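PDB 4NES: UDP-N-acetylglucosamine 2-epimerase from Methanocaldococcus jannaschii, which probably catalyses the reversible epimerization at C-2 that converts UDP-N-acetylglucosamine into UDP-N-acetylmannosamine, working as a homodimer. Local coordinates for residues S40-K45 and I265-G270; S141-P146 and E161-V166. One frame throughout, in Å; residues are numbered along the deposited sequence.

Interaction 1 (S40-K45 and I265-G270); sequences SENMDK and IIEPVG. With UDP (uridine-5'-diphosphate), chain C; UD1 (uridine-diphosphate-N-acetylglucosamine), chain B.
M43, a selenomethionine here, and N42 press on the ring of P268 where the two Rossmann-like domains of a GT-B fold meet over the nucleotide cleft. On the packed side, M43 SE lies 3.9 Å from P268 CB; a long, flexible methionine-like chain suits this spot, because its bends at chi2 and chi3 also bring CE near the sugar of UDP-N-acetylglucosamine. N42 takes the crowded first torsion (chi1 58°), which brings its amide obliquely across the proline ring, with N42 CB 3.4 Å from P268 O and ND2 3.8 Å from P268 CD. The outer side is looser and wet: N42 ND2 and E267 OE1 stand 4.0 Å apart, joined through one well-formed water and a second, weakly held one. With an alanine here, both waters would probably lose their partner on this side and part of the proline ring would be uncovered. Each segment also reads a uracil. S40 takes the base of UDP-N-acetylglucosamine with its backbone N and its OG, while V269 hydrogen-bonds to the base of UDP with its backbone N and O, UDP N3 donating to V269 O at 2.8 Å. That same carbonyl accepts a bond from a water 2.8 Å from V269 O, which also donates to N42 O.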
ATOM      1  N   SER A  40      -3.883  26.090   4.463  1.00 11.57           N
ATOM      2  CA  SER A  40      -3.458  27.433   4.853  1.00 10.76           C
ATOM      3  C   SER A  40      -2.966  28.153   3.604  1.00 10.61           C
ATOM      4  O   SER A  40      -2.318  27.542   2.756  1.00 11.77           O
ATOM      5  CB  SER A  40      -2.343  27.379   5.904  1.00 11.00           C
ATOM      6  OG  SER A  40      -2.802  26.785   7.105  1.00 14.35           O
ATOM      7  N   GLU A  41      -3.295  29.437   3.466  1.00 11.26           N
ATOM      8  CA  GLU A  41      -2.983  30.162   2.234  1.00 12.88           C
ATOM      9  C   GLU A  41      -1.499  30.148   1.876  1.00 11.22           C
ATOM     10  O   GLU A  41      -1.140  29.971   0.711  1.00 10.41           O
ATOM     11  CB  GLU A  41      -3.534  31.590   2.287  1.00 16.95           C
ATOM     12  CG  GLU A  41      -5.054  31.616   2.164  1.00 19.13           C
ATOM     13  CD  GLU A  41      -5.632  33.014   2.108  1.00 30.17           C
ATOM     14  OE1 GLU A  41      -4.853  33.989   2.158  1.00 29.52           O
ATOM     15  OE2 GLU A  41      -6.870  33.132   2.013  1.00 37.40           O
ATOM     16  N   ASN A  42      -0.643  30.306   2.879  1.00 10.91           N
ATOM     17  CA  ASN A  42       0.803  30.257   2.639  1.00 12.39           C
ATOM     18  C   ASN A  42       1.390  28.858   2.412  1.00 11.90           C
ATOM     19  O   ASN A  42       2.601  28.728   2.223  1.00 12.07           O
ATOM     20  CB  ASN A  42       1.580  31.001   3.738  1.00 13.40           C
ATOM     21  CG  ASN A  42       1.310  30.457   5.131  1.00 20.77           C
ATOM     22  OD1 ASN A  42       0.827  29.336   5.297  1.00 20.65           O
ATOM     23  ND2 ASN A  42       1.635  31.253   6.145  1.00 23.93           N
HETATM   24  N   MSE A  43       0.540  27.825   2.452  1.00 10.42           N
HETATM   25  CA  MSE A  43       0.952  26.455   2.143  1.00 11.38           C
HETATM   26  C   MSE A  43       0.363  25.957   0.832  1.00 10.13           C
HETATM   27  O   MSE A  43       0.667  24.850   0.385  1.00 12.01           O
HETATM   28  CB  MSE A  43       0.534  25.506   3.274  1.00  9.97           C
HETATM   29  CG  MSE A  43       1.212  25.803   4.604  1.00 11.49           C
HETATM   30 SE   MSE A  43       3.153  25.659   4.562  1.00 13.31          SE
HETATM   31  CE  MSE A  43       3.323  23.736   4.453  1.00  9.72           C
ATOM     32  N   ASP A  44      -0.482  26.768   0.207  1.00 10.43           N
ATOM     33  CA  ASP A  44      -1.325  26.259  -0.867  1.00 10.35           C
ATOM     34  C   ASP A  44      -1.678  27.319  -1.911  1.00  9.94           C
ATOM     35  O   ASP A  44      -1.106  27.325  -3.004  1.00 10.01           O
ATOM     36  CB  ASP A  44      -2.587  25.636  -0.264  1.00 10.64           C
ATOM     37  CG  ASP A  44      -3.595  25.244  -1.308  1.00 15.17           C
ATOM     38  OD1 ASP A  44      -3.205  24.591  -2.297  1.00 15.09           O
ATOM     39  OD2 ASP A  44      -4.778  25.600  -1.145  1.00 15.45           O
ATOM     40  N   LYS A  45      -2.601  28.213  -1.561  1.00 10.03           N
ATOM     41  CA  LYS A  45      -3.056  29.286  -2.452  1.00 10.71           C
ATOM     42  C   LYS A  45      -1.900  30.072  -3.063  1.00 11.56           C
ATOM     43  O   LYS A  45      -1.903  30.345  -4.264  1.00 11.44           O
ATOM     44  CB  LYS A  45      -3.991  30.230  -1.694  1.00 13.93           C
ATOM     45  CG  LYS A  45      -4.538  31.380  -2.517  1.00 13.73           C
ATOM     46  CD  LYS A  45      -5.493  32.221  -1.679  1.00 18.58           C
ATOM     47  CE  LYS A  45      -5.764  33.566  -2.331  1.00 30.11           C
ATOM     48  NZ  LYS A  45      -6.894  34.283  -1.679  1.00 34.22           N
ATOM     49  N   ILE A 265      12.355  34.416  12.856  1.00 14.31           N
ATOM     50  CA  ILE A 265      11.307  33.466  12.530  1.00 16.62           C
ATOM     51  C   ILE A 265      10.347  34.109  11.556  1.00 15.95           C
ATOM     52  O   ILE A 265       9.837  35.206  11.801  1.00 18.80           O
ATOM     53  CB  ILE A 265      10.524  33.029  13.778  1.00 20.80           C
ATOM     54  CG1 ILE A 265      11.479  32.491  14.848  1.00 22.27           C
ATOM     55  CG2 ILE A 265       9.486  31.980  13.410  1.00 25.84           C
ATOM     56  CD1 ILE A 265      10.779  32.047  16.127  1.00 23.46           C
ATOM     57  N   ILE A 266      10.111  33.434  10.440  1.00 13.18           N
ATOM     58  CA  ILE A 266       9.147  33.918   9.458  1.00 14.10           C
ATOM     59  C   ILE A 266       8.110  32.841   9.176  1.00 15.53           C
ATOM     60  O   ILE A 266       8.409  31.642   9.237  1.00 13.19           O
ATOM     61  CB  ILE A 266       9.832  34.417   8.148  1.00 10.94           C
ATOM     62  CG1 ILE A 266      10.490  33.265   7.386  1.00 12.97           C
ATOM     63  CG2 ILE A 266      10.852  35.509   8.461  1.00 15.46           C
ATOM     64  CD1 ILE A 266      11.078  33.690   6.044  1.00 15.87           C
ATOM     65  N   GLU A 267       6.882  33.271   8.918  1.00 13.28           N
ATOM     66  CA  GLU A 267       5.836  32.374   8.459  1.00 13.62           C
ATOM     67  C   GLU A 267       6.247  31.846   7.090  1.00 11.80           C
ATOM     68  O   GLU A 267       7.035  32.495   6.382  1.00 14.72           O
ATOM     69  CB  GLU A 267       4.513  33.126   8.323  1.00 14.77           C
ATOM     70  CG  GLU A 267       4.036  33.830   9.575  1.00 31.27           C
ATOM     71  CD  GLU A 267       2.769  34.632   9.319  1.00 40.57           C
ATOM     72  OE1 GLU A 267       1.737  34.020   8.965  1.00 44.30           O
ATOM     73  OE2 GLU A 267       2.811  35.873   9.462  1.00 45.93           O
ATOM     74  N   PRO A 268       5.715  30.677   6.702  1.00 10.68           N
ATOM     75  CA  PRO A 268       5.995  30.114   5.380  1.00 10.05           C
ATOM     76  C   PRO A 268       5.769  31.148   4.276  1.00 11.46           C
ATOM     77  O   PRO A 268       4.778  31.891   4.310  1.00 12.72           O
ATOM     78  CB  PRO A 268       4.984  28.972   5.275  1.00 10.47           C
ATOM     79  CG  PRO A 268       4.828  28.507   6.687  1.00 14.18           C
ATOM     80  CD  PRO A 268       4.875  29.774   7.515  1.00 12.45           C
ATOM     81  N   VAL A 269       6.688  31.197   3.315  1.00  9.98           N
ATOM     82  CA  VAL A 269       6.605  32.160   2.212  1.00 11.51           C
ATOM     83  C   VAL A 269       6.395  31.470   0.872  1.00  9.03           C
ATOM     84  O   VAL A 269       6.505  30.248   0.756  1.00 10.07           O
ATOM     85  CB  VAL A 269       7.864  33.053   2.140  1.00  9.96           C
ATOM     86  CG1 VAL A 269       8.038  33.834   3.435  1.00 13.11           C
ATOM     87  CG2 VAL A 269       9.099  32.204   1.835  1.00 13.72           C
ATOM     88  N   GLY A 270       6.091  32.261  -0.155  1.00  9.38           N
ATOM     89  CA  GLY A 270       5.888  31.745  -1.501  1.00  7.90           C
ATOM     90  C   GLY A 270       7.176  31.205  -2.099  1.00  9.35           C
ATOM     91  O   GLY A 270       8.268  31.432  -1.565  1.00  9.96           O
TER
HETATM   92  N1  UDP C 401       9.242  26.182   0.237  1.00  8.56           N
HETATM   93  C2  UDP C 401       8.618  27.360  -0.002  1.00  9.18           C
HETATM   94  N3  UDP C 401       8.466  28.254   0.999  1.00  8.77           N
HETATM   95  C4  UDP C 401       8.914  28.020   2.252  1.00  9.76           C
HETATM   96  C5  UDP C 401       9.563  26.811   2.538  1.00  9.33           C
HETATM   97  C6  UDP C 401       9.703  25.896   1.489  1.00  8.40           C
HETATM   98  O2  UDP C 401       8.189  27.622  -1.128  1.00  9.59           O
HETATM   99  O4  UDP C 401       8.725  28.972   3.250  1.00 11.05           O
HETATM  100  C1' UDP C 401       9.395  25.147  -0.801  1.00  8.82           C
HETATM  101  C2' UDP C 401      10.724  24.724  -1.150  1.00  7.98           C
HETATM  102  O2' UDP C 401      11.327  25.651  -2.024  1.00 10.09           O
HETATM  103  C3' UDP C 401      10.510  23.388  -1.722  1.00  8.45           C
HETATM  104  C4' UDP C 401       9.316  22.901  -1.047  1.00  8.06           C
HETATM  105  O4' UDP C 401       8.811  23.959  -0.272  1.00  8.79           O
HETATM  106  O3' UDP C 401      10.293  23.387  -3.106  1.00  9.73           O
HETATM  107  C5' UDP C 401       9.573  21.767  -0.114  1.00 10.60           C
HETATM  108  O5' UDP C 401       8.422  21.411   0.612  1.00  9.80           O
HETATM  109  PA  UDP C 401       8.486  20.839   2.089  1.00  9.19           P
HETATM  110  O1A UDP C 401       7.297  21.385   2.850  1.00 12.00           O
HETATM  111  O2A UDP C 401       9.807  21.227   2.717  1.00  9.84           O
HETATM  112  O3A UDP C 401       8.298  19.274   2.019  1.00  9.47           O
HETATM  113  PB  UDP C 401       9.210  18.074   1.588  1.00  7.66           P
HETATM  114  O1B UDP C 401      10.019  18.451   0.355  1.00 10.49           O
HETATM  115  O2B UDP C 401      10.088  17.689   2.751  1.00  8.28           O
HETATM  116  O3B UDP C 401       8.201  16.998   1.300  1.00  8.93           O
HETATM  117  C1' UD1 B 400       2.964  16.671   4.952  1.00  7.78           C
HETATM  118  C2' UD1 B 400       3.574  15.414   4.413  1.00  8.31           C
HETATM  119  C3' UD1 B 400       5.017  15.530   4.298  1.00  8.08           C
HETATM  120  C4' UD1 B 400       5.448  16.710   3.537  1.00  8.08           C
HETATM  121  C5' UD1 B 400       4.763  17.951   4.051  1.00  8.00           C
HETATM  122  C6' UD1 B 400       5.009  19.133   3.192  1.00  6.66           C
HETATM  123  C7' UD1 B 400       2.270  13.296   5.041  1.00 10.10           C
HETATM  124  C8' UD1 B 400       2.080  12.201   6.048  1.00  8.48           C
HETATM  125  N2' UD1 B 400       3.283  14.284   5.332  1.00  8.97           N
HETATM  126  O1' UD1 B 400       3.437  16.889   6.232  1.00  7.78           O
HETATM  127  O3' UD1 B 400       5.543  14.340   3.684  1.00 10.23           O
HETATM  128  O4' UD1 B 400       6.854  16.880   3.618  1.00  8.68           O
HETATM  129  O5' UD1 B 400       3.350  17.774   4.084  1.00  8.48           O
HETATM  130  O6' UD1 B 400       5.040  20.338   3.863  1.00  8.24           O
HETATM  131  O7' UD1 B 400       1.584  13.343   4.018  1.00  9.34           O
HETATM  132  N1  UD1 B 400      -1.116  22.397   9.052  1.00 11.95           N
HETATM  133  C2  UD1 B 400      -1.637  23.622   8.961  1.00 13.82           C
HETATM  134  N3  UD1 B 400      -2.015  24.110   7.781  1.00 11.90           N
HETATM  135  C4  UD1 B 400      -1.897  23.384   6.661  1.00 14.12           C
HETATM  136  C5  UD1 B 400      -1.357  22.107   6.718  1.00 14.74           C
HETATM  137  C6  UD1 B 400      -0.958  21.620   7.953  1.00 14.14           C
HETATM  138  O2  UD1 B 400      -1.764  24.314   9.952  1.00 12.34           O
HETATM  139  O4  UD1 B 400      -2.293  23.902   5.462  1.00 12.90           O
HETATM  140  C1B UD1 B 400      -0.674  21.844  10.354  1.00 13.39           C
HETATM  141  C2B UD1 B 400      -1.741  21.202  11.144  1.00 10.67           C
HETATM  142  O2' UD1 B 400      -1.516  21.432  12.513  1.00 14.93           O
HETATM  143  C3B UD1 B 400      -1.575  19.798  10.846  1.00 10.46           C
HETATM  144  C4B UD1 B 400      -0.099  19.673  10.757  1.00  9.63           C
HETATM  145  O4B UD1 B 400       0.361  20.875  10.170  1.00 11.38           O
HETATM  146  O3B UD1 B 400      -2.138  18.925  11.794  1.00 13.11           O
HETATM  147  C5B UD1 B 400       0.334  18.522   9.922  1.00 10.39           C
HETATM  148  O5B UD1 B 400      -0.238  18.463   8.640  1.00 10.01           O
HETATM  149  PA  UD1 B 400      -0.075  17.190   7.766  1.00 11.23           P
HETATM  150  O1A UD1 B 400      -0.685  16.029   8.490  1.00 15.23           O
HETATM  151  O2A UD1 B 400      -0.716  17.438   6.440  1.00 13.47           O
HETATM  152  O3A UD1 B 400       1.449  16.864   7.636  1.00 10.39           O
HETATM  153  PB  UD1 B 400       2.674  17.812   7.258  1.00  9.17           P
HETATM  154  O1B UD1 B 400       3.539  17.936   8.469  1.00  9.83           O
HETATM  155  O2B UD1 B 400       2.198  19.093   6.628  1.00  9.93           O
HETATM  156  O   HOH W   1       5.234  28.076   2.088  1.00 10.01           O
HETATM  157  O   HOH W   2       1.747  34.610   6.369  1.00 41.32           O
HETATM  158  O   HOH W   3       1.249  31.467   9.210  1.00 44.46           O

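Interaction 2 (S141-P146 and E161-V166)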
ATOM      1  N   SER A 141       2.022   2.196 -12.796  1.00  9.49           N
ATOM      2  CA  SER A 141       2.244   1.719 -14.153  1.00  9.64           C
ATOM      3  C   SER A 141       3.389   2.457 -14.850  1.00 10.54           C
ATOM      4  O   SER A 141       4.039   1.905 -15.740  1.00 11.61           O
ATOM      5  CB  SER A 141       0.960   1.853 -14.966  1.00 11.03           C
ATOM      6  OG  SER A 141      -0.005   0.922 -14.512  1.00 14.25           O
ATOM      7  N   TYR A 142       3.631   3.696 -14.440  1.00  8.18           N
ATOM      8  CA  TYR A 142       4.769   4.471 -14.919  1.00  8.66           C
ATOM      9  C   TYR A 142       5.508   4.974 -13.695  1.00  8.05           C
ATOM     10  O   TYR A 142       4.902   5.592 -12.808  1.00 10.09           O
ATOM     11  CB  TYR A 142       4.318   5.677 -15.747  1.00  9.42           C
ATOM     12  CG  TYR A 142       3.491   5.344 -16.960  1.00 10.74           C
ATOM     13  CD1 TYR A 142       2.123   5.151 -16.850  1.00  9.32           C
ATOM     14  CD2 TYR A 142       4.072   5.253 -18.221  1.00 12.90           C
ATOM     15  CE1 TYR A 142       1.357   4.862 -17.953  1.00 12.01           C
ATOM     16  CE2 TYR A 142       3.301   4.959 -19.336  1.00 16.90           C
ATOM     17  CZ  TYR A 142       1.947   4.767 -19.189  1.00 17.59           C
ATOM     18  OH  TYR A 142       1.162   4.477 -20.284  1.00 25.09           O
ATOM     19  N   LEU A 143       6.817   4.737 -13.655  1.00  8.19           N
ATOM     20  CA  LEU A 143       7.643   5.148 -12.527  1.00  6.70           C
ATOM     21  C   LEU A 143       8.676   6.118 -13.051  1.00  7.89           C
ATOM     22  O   LEU A 143       9.614   5.723 -13.750  1.00  8.68           O
ATOM     23  CB  LEU A 143       8.306   3.943 -11.869  1.00 10.07           C
ATOM     24  CG  LEU A 143       7.247   3.081 -11.178  1.00 12.53           C
ATOM     25  CD1 LEU A 143       6.873   1.873 -12.001  1.00 18.71           C
ATOM     26  CD2 LEU A 143       7.680   2.670  -9.788  1.00 20.96           C
ATOM     27  N   PHE A 144       8.467   7.392 -12.754  1.00  6.06           N
ATOM     28  CA  PHE A 144       9.348   8.436 -13.251  1.00  8.54           C
ATOM     29  C   PHE A 144      10.423   8.700 -12.213  1.00  8.06           C
ATOM     30  O   PHE A 144      10.232   9.470 -11.275  1.00  9.18           O
ATOM     31  CB  PHE A 144       8.536   9.687 -13.598  1.00  8.49           C
ATOM     32  CG  PHE A 144       7.565   9.458 -14.714  1.00  7.84           C
ATOM     33  CD1 PHE A 144       8.034   9.168 -15.986  1.00  8.95           C
ATOM     34  CD2 PHE A 144       6.192   9.486 -14.494  1.00  9.72           C
ATOM     35  CE1 PHE A 144       7.156   8.940 -17.033  1.00 10.50           C
ATOM     36  CE2 PHE A 144       5.307   9.268 -15.537  1.00 11.15           C
ATOM     37  CZ  PHE A 144       5.787   8.988 -16.807  1.00  9.80           C
ATOM     38  N   ALA A 145      11.556   8.029 -12.395  1.00  7.84           N
ATOM     39  CA  ALA A 145      12.664   8.072 -11.453  1.00  9.08           C
ATOM     40  C   ALA A 145      13.562   9.268 -11.744  1.00  8.77           C
ATOM     41  O   ALA A 145      13.793   9.619 -12.905  1.00 10.13           O
ATOM     42  CB  ALA A 145      13.459   6.773 -11.527  1.00  9.92           C
ATOM     43  N   PRO A 146      14.063   9.928 -10.693  1.00  9.23           N
ATOM     44  CA  PRO A 146      14.880  11.120 -10.976  1.00  8.08           C
ATOM     45  C   PRO A 146      16.320  10.772 -11.333  1.00 10.52           C
ATOM     46  O   PRO A 146      16.982  11.565 -12.010  1.00 10.52           O
ATOM     47  CB  PRO A 146      14.832  11.897  -9.658  1.00  9.91           C
ATOM     48  CG  PRO A 146      14.629  10.819  -8.622  1.00 11.38           C
ATOM     49  CD  PRO A 146      13.707   9.821  -9.269  1.00  9.52           C
ATOM     50  N   GLU A 161      11.466  -3.433 -15.579  1.00 14.54           N
ATOM     51  CA  GLU A 161      12.236  -2.334 -16.126  1.00 14.58           C
ATOM     52  C   GLU A 161      11.441  -1.490 -17.118  1.00 12.94           C
ATOM     53  O   GLU A 161      11.665  -0.279 -17.221  1.00 13.58           O
ATOM     54  CB  GLU A 161      13.536  -2.829 -16.769  1.00 21.90           C
ATOM     55  CG  GLU A 161      14.480  -1.691 -17.153  1.00 24.41           C
ATOM     56  CD  GLU A 161      15.882  -2.154 -17.477  1.00 35.02           C
ATOM     57  OE1 GLU A 161      16.150  -3.368 -17.358  1.00 39.70           O
ATOM     58  OE2 GLU A 161      16.717  -1.302 -17.850  1.00 38.17           O
ATOM     59  N   ASN A 162      10.508  -2.101 -17.845  1.00 13.97           N
ATOM     60  CA  ASN A 162       9.781  -1.337 -18.859  1.00 14.51           C
ATOM     61  C   ASN A 162       8.804  -0.307 -18.293  1.00 13.80           C
ATOM     62  O   ASN A 162       8.290   0.537 -19.033  1.00 15.11           O
ATOM     63  CB  ASN A 162       9.117  -2.242 -19.914  1.00 19.93           C
ATOM     64  CG  ASN A 162       8.035  -3.133 -19.341  1.00 26.72           C
ATOM     65  OD1 ASN A 162       7.719  -3.082 -18.153  1.00 25.83           O
ATOM     66  ND2 ASN A 162       7.446  -3.959 -20.201  1.00 36.74           N
ATOM     67  N   LYS A 163       8.580  -0.359 -16.981  1.00  9.59           N
ATOM     68  CA  LYS A 163       7.753   0.623 -16.288  1.00 10.17           C
ATOM     69  C   LYS A 163       8.552   1.845 -15.831  1.00  9.47           C
ATOM     70  O   LYS A 163       7.971   2.855 -15.431  1.00 10.95           O
ATOM     71  CB  LYS A 163       7.131   0.005 -15.039  1.00 11.79           C
ATOM     72  CG  LYS A 163       6.047  -1.043 -15.244  1.00 14.97           C
ATOM     73  CD  LYS A 163       5.503  -1.442 -13.872  1.00 18.24           C
ATOM     74  CE  LYS A 163       4.167  -2.156 -13.949  1.00 31.74           C
ATOM     75  NZ  LYS A 163       4.222  -3.405 -14.750  1.00 34.53           N
ATOM     76  N   ILE A 164       9.875   1.735 -15.864  1.00  9.04           N
ATOM     77  CA  ILE A 164      10.751   2.732 -15.246  1.00  8.22           C
ATOM     78  C   ILE A 164      11.390   3.649 -16.281  1.00  8.41           C
ATOM     79  O   ILE A 164      11.973   3.183 -17.263  1.00 10.53           O
ATOM     80  CB  ILE A 164      11.875   2.052 -14.439  1.00  9.71           C
ATOM     81  CG1 ILE A 164      11.295   1.031 -13.464  1.00 11.36           C
ATOM     82  CG2 ILE A 164      12.690   3.093 -13.674  1.00  9.62           C
ATOM     83  CD1 ILE A 164      12.366   0.145 -12.854  1.00 11.40           C
ATOM     84  N   PHE A 165      11.275   4.952 -16.048  1.00  8.22           N
ATOM     85  CA  PHE A 165      11.873   5.964 -16.911  1.00  8.07           C
ATOM     86  C   PHE A 165      12.679   6.904 -16.042  1.00 10.30           C
ATOM     87  O   PHE A 165      12.128   7.510 -15.123  1.00  9.65           O
ATOM     88  CB  PHE A 165      10.771   6.749 -17.633  1.00 10.20           C
ATOM     89  CG  PHE A 165       9.865   5.888 -18.457  1.00 10.09           C
ATOM     90  CD1 PHE A 165       8.766   5.253 -17.886  1.00 10.66           C
ATOM     91  CD2 PHE A 165      10.130   5.688 -19.801  1.00 12.20           C
ATOM     92  CE1 PHE A 165       7.938   4.436 -18.665  1.00 11.27           C
ATOM     93  CE2 PHE A 165       9.307   4.885 -20.579  1.00 16.02           C
ATOM     94  CZ  PHE A 165       8.219   4.263 -20.011  1.00 12.36           C
ATOM     95  N   VAL A 166      13.980   7.029 -16.314  1.00  8.83           N
ATOM     96  CA  VAL A 166      14.813   7.976 -15.580  1.00  7.29           C
ATOM     97  C   VAL A 166      14.742   9.302 -16.310  1.00  7.64           C
ATOM     98  O   VAL A 166      15.314   9.456 -17.394  1.00  9.11           O
ATOM     99  CB  VAL A 166      16.264   7.494 -15.486  1.00  8.29           C
ATOM    100  CG1 VAL A 166      17.100   8.503 -14.702  1.00  9.60           C
ATOM    101  CG2 VAL A 166      16.320   6.113 -14.825  1.00 11.03           C
TER
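L143, F144 and A145 run parallel to I164, F165 and V166, the short strand axes 4.7 Å apart and 23° from exact alignment. Three backbone hydrogen bonds join them: L143 N to K163 O, F165 N to L143 O (2.9 Å), and A145 N to F165 O. On one face, Y142, F144 and F165 form an aromatic cluster. In both phenylalanines CG is anti to the carbonyl carbon (chi1 -64° in F144), which sends the two rings the same way, side by side with their planes at 35° and F144 CD1 4.0 Å from F165 CB. F165 CE1 comes to the edge of the Y142 ring, 4.0 Å from Y142 CD2. Apolar rings suit F144 and F165 because helix 353-363 covers both. The other face carries L143, A145, I164 and V166, aliphatic groups fit to pack on a helix: L143 and I164 reach L154 of helix 148-156. At the strand entrance K163 lays its methylene chain across L143, CB 3.6 Å from L143 CD1, which lets its ammonium group extend beyond the apolar contact. Strand 142-145, helix 148-156 and strand 164-166 thus make the beta-alpha-beta crossover typical of a Rossmann-like domain, here at the edge of its parallel sheet.

Interaction 1 is a surface contact between the two domains, whereas interaction 2 is a partly buried one within the first domain's sheet; their nearest atoms are about 22 Å apart, on opposite sides of the chain's centre. They share no strand or helix. The 40-45 and 265-270 segments, a loop and the end of a strand with the turn after it, lie some 220 residues apart in sequence and meet through van der Waals contacts and bridging waters, each holding the uracil of one nucleotide. The 141-146 and 161-166 segments are close in sequence, bound by direct backbone hydrogen bonds and apolar faces covered by helices. Hydrated, ligand-lined chemistry thus marks the cleft, and regular sheet bonding the domain's framework.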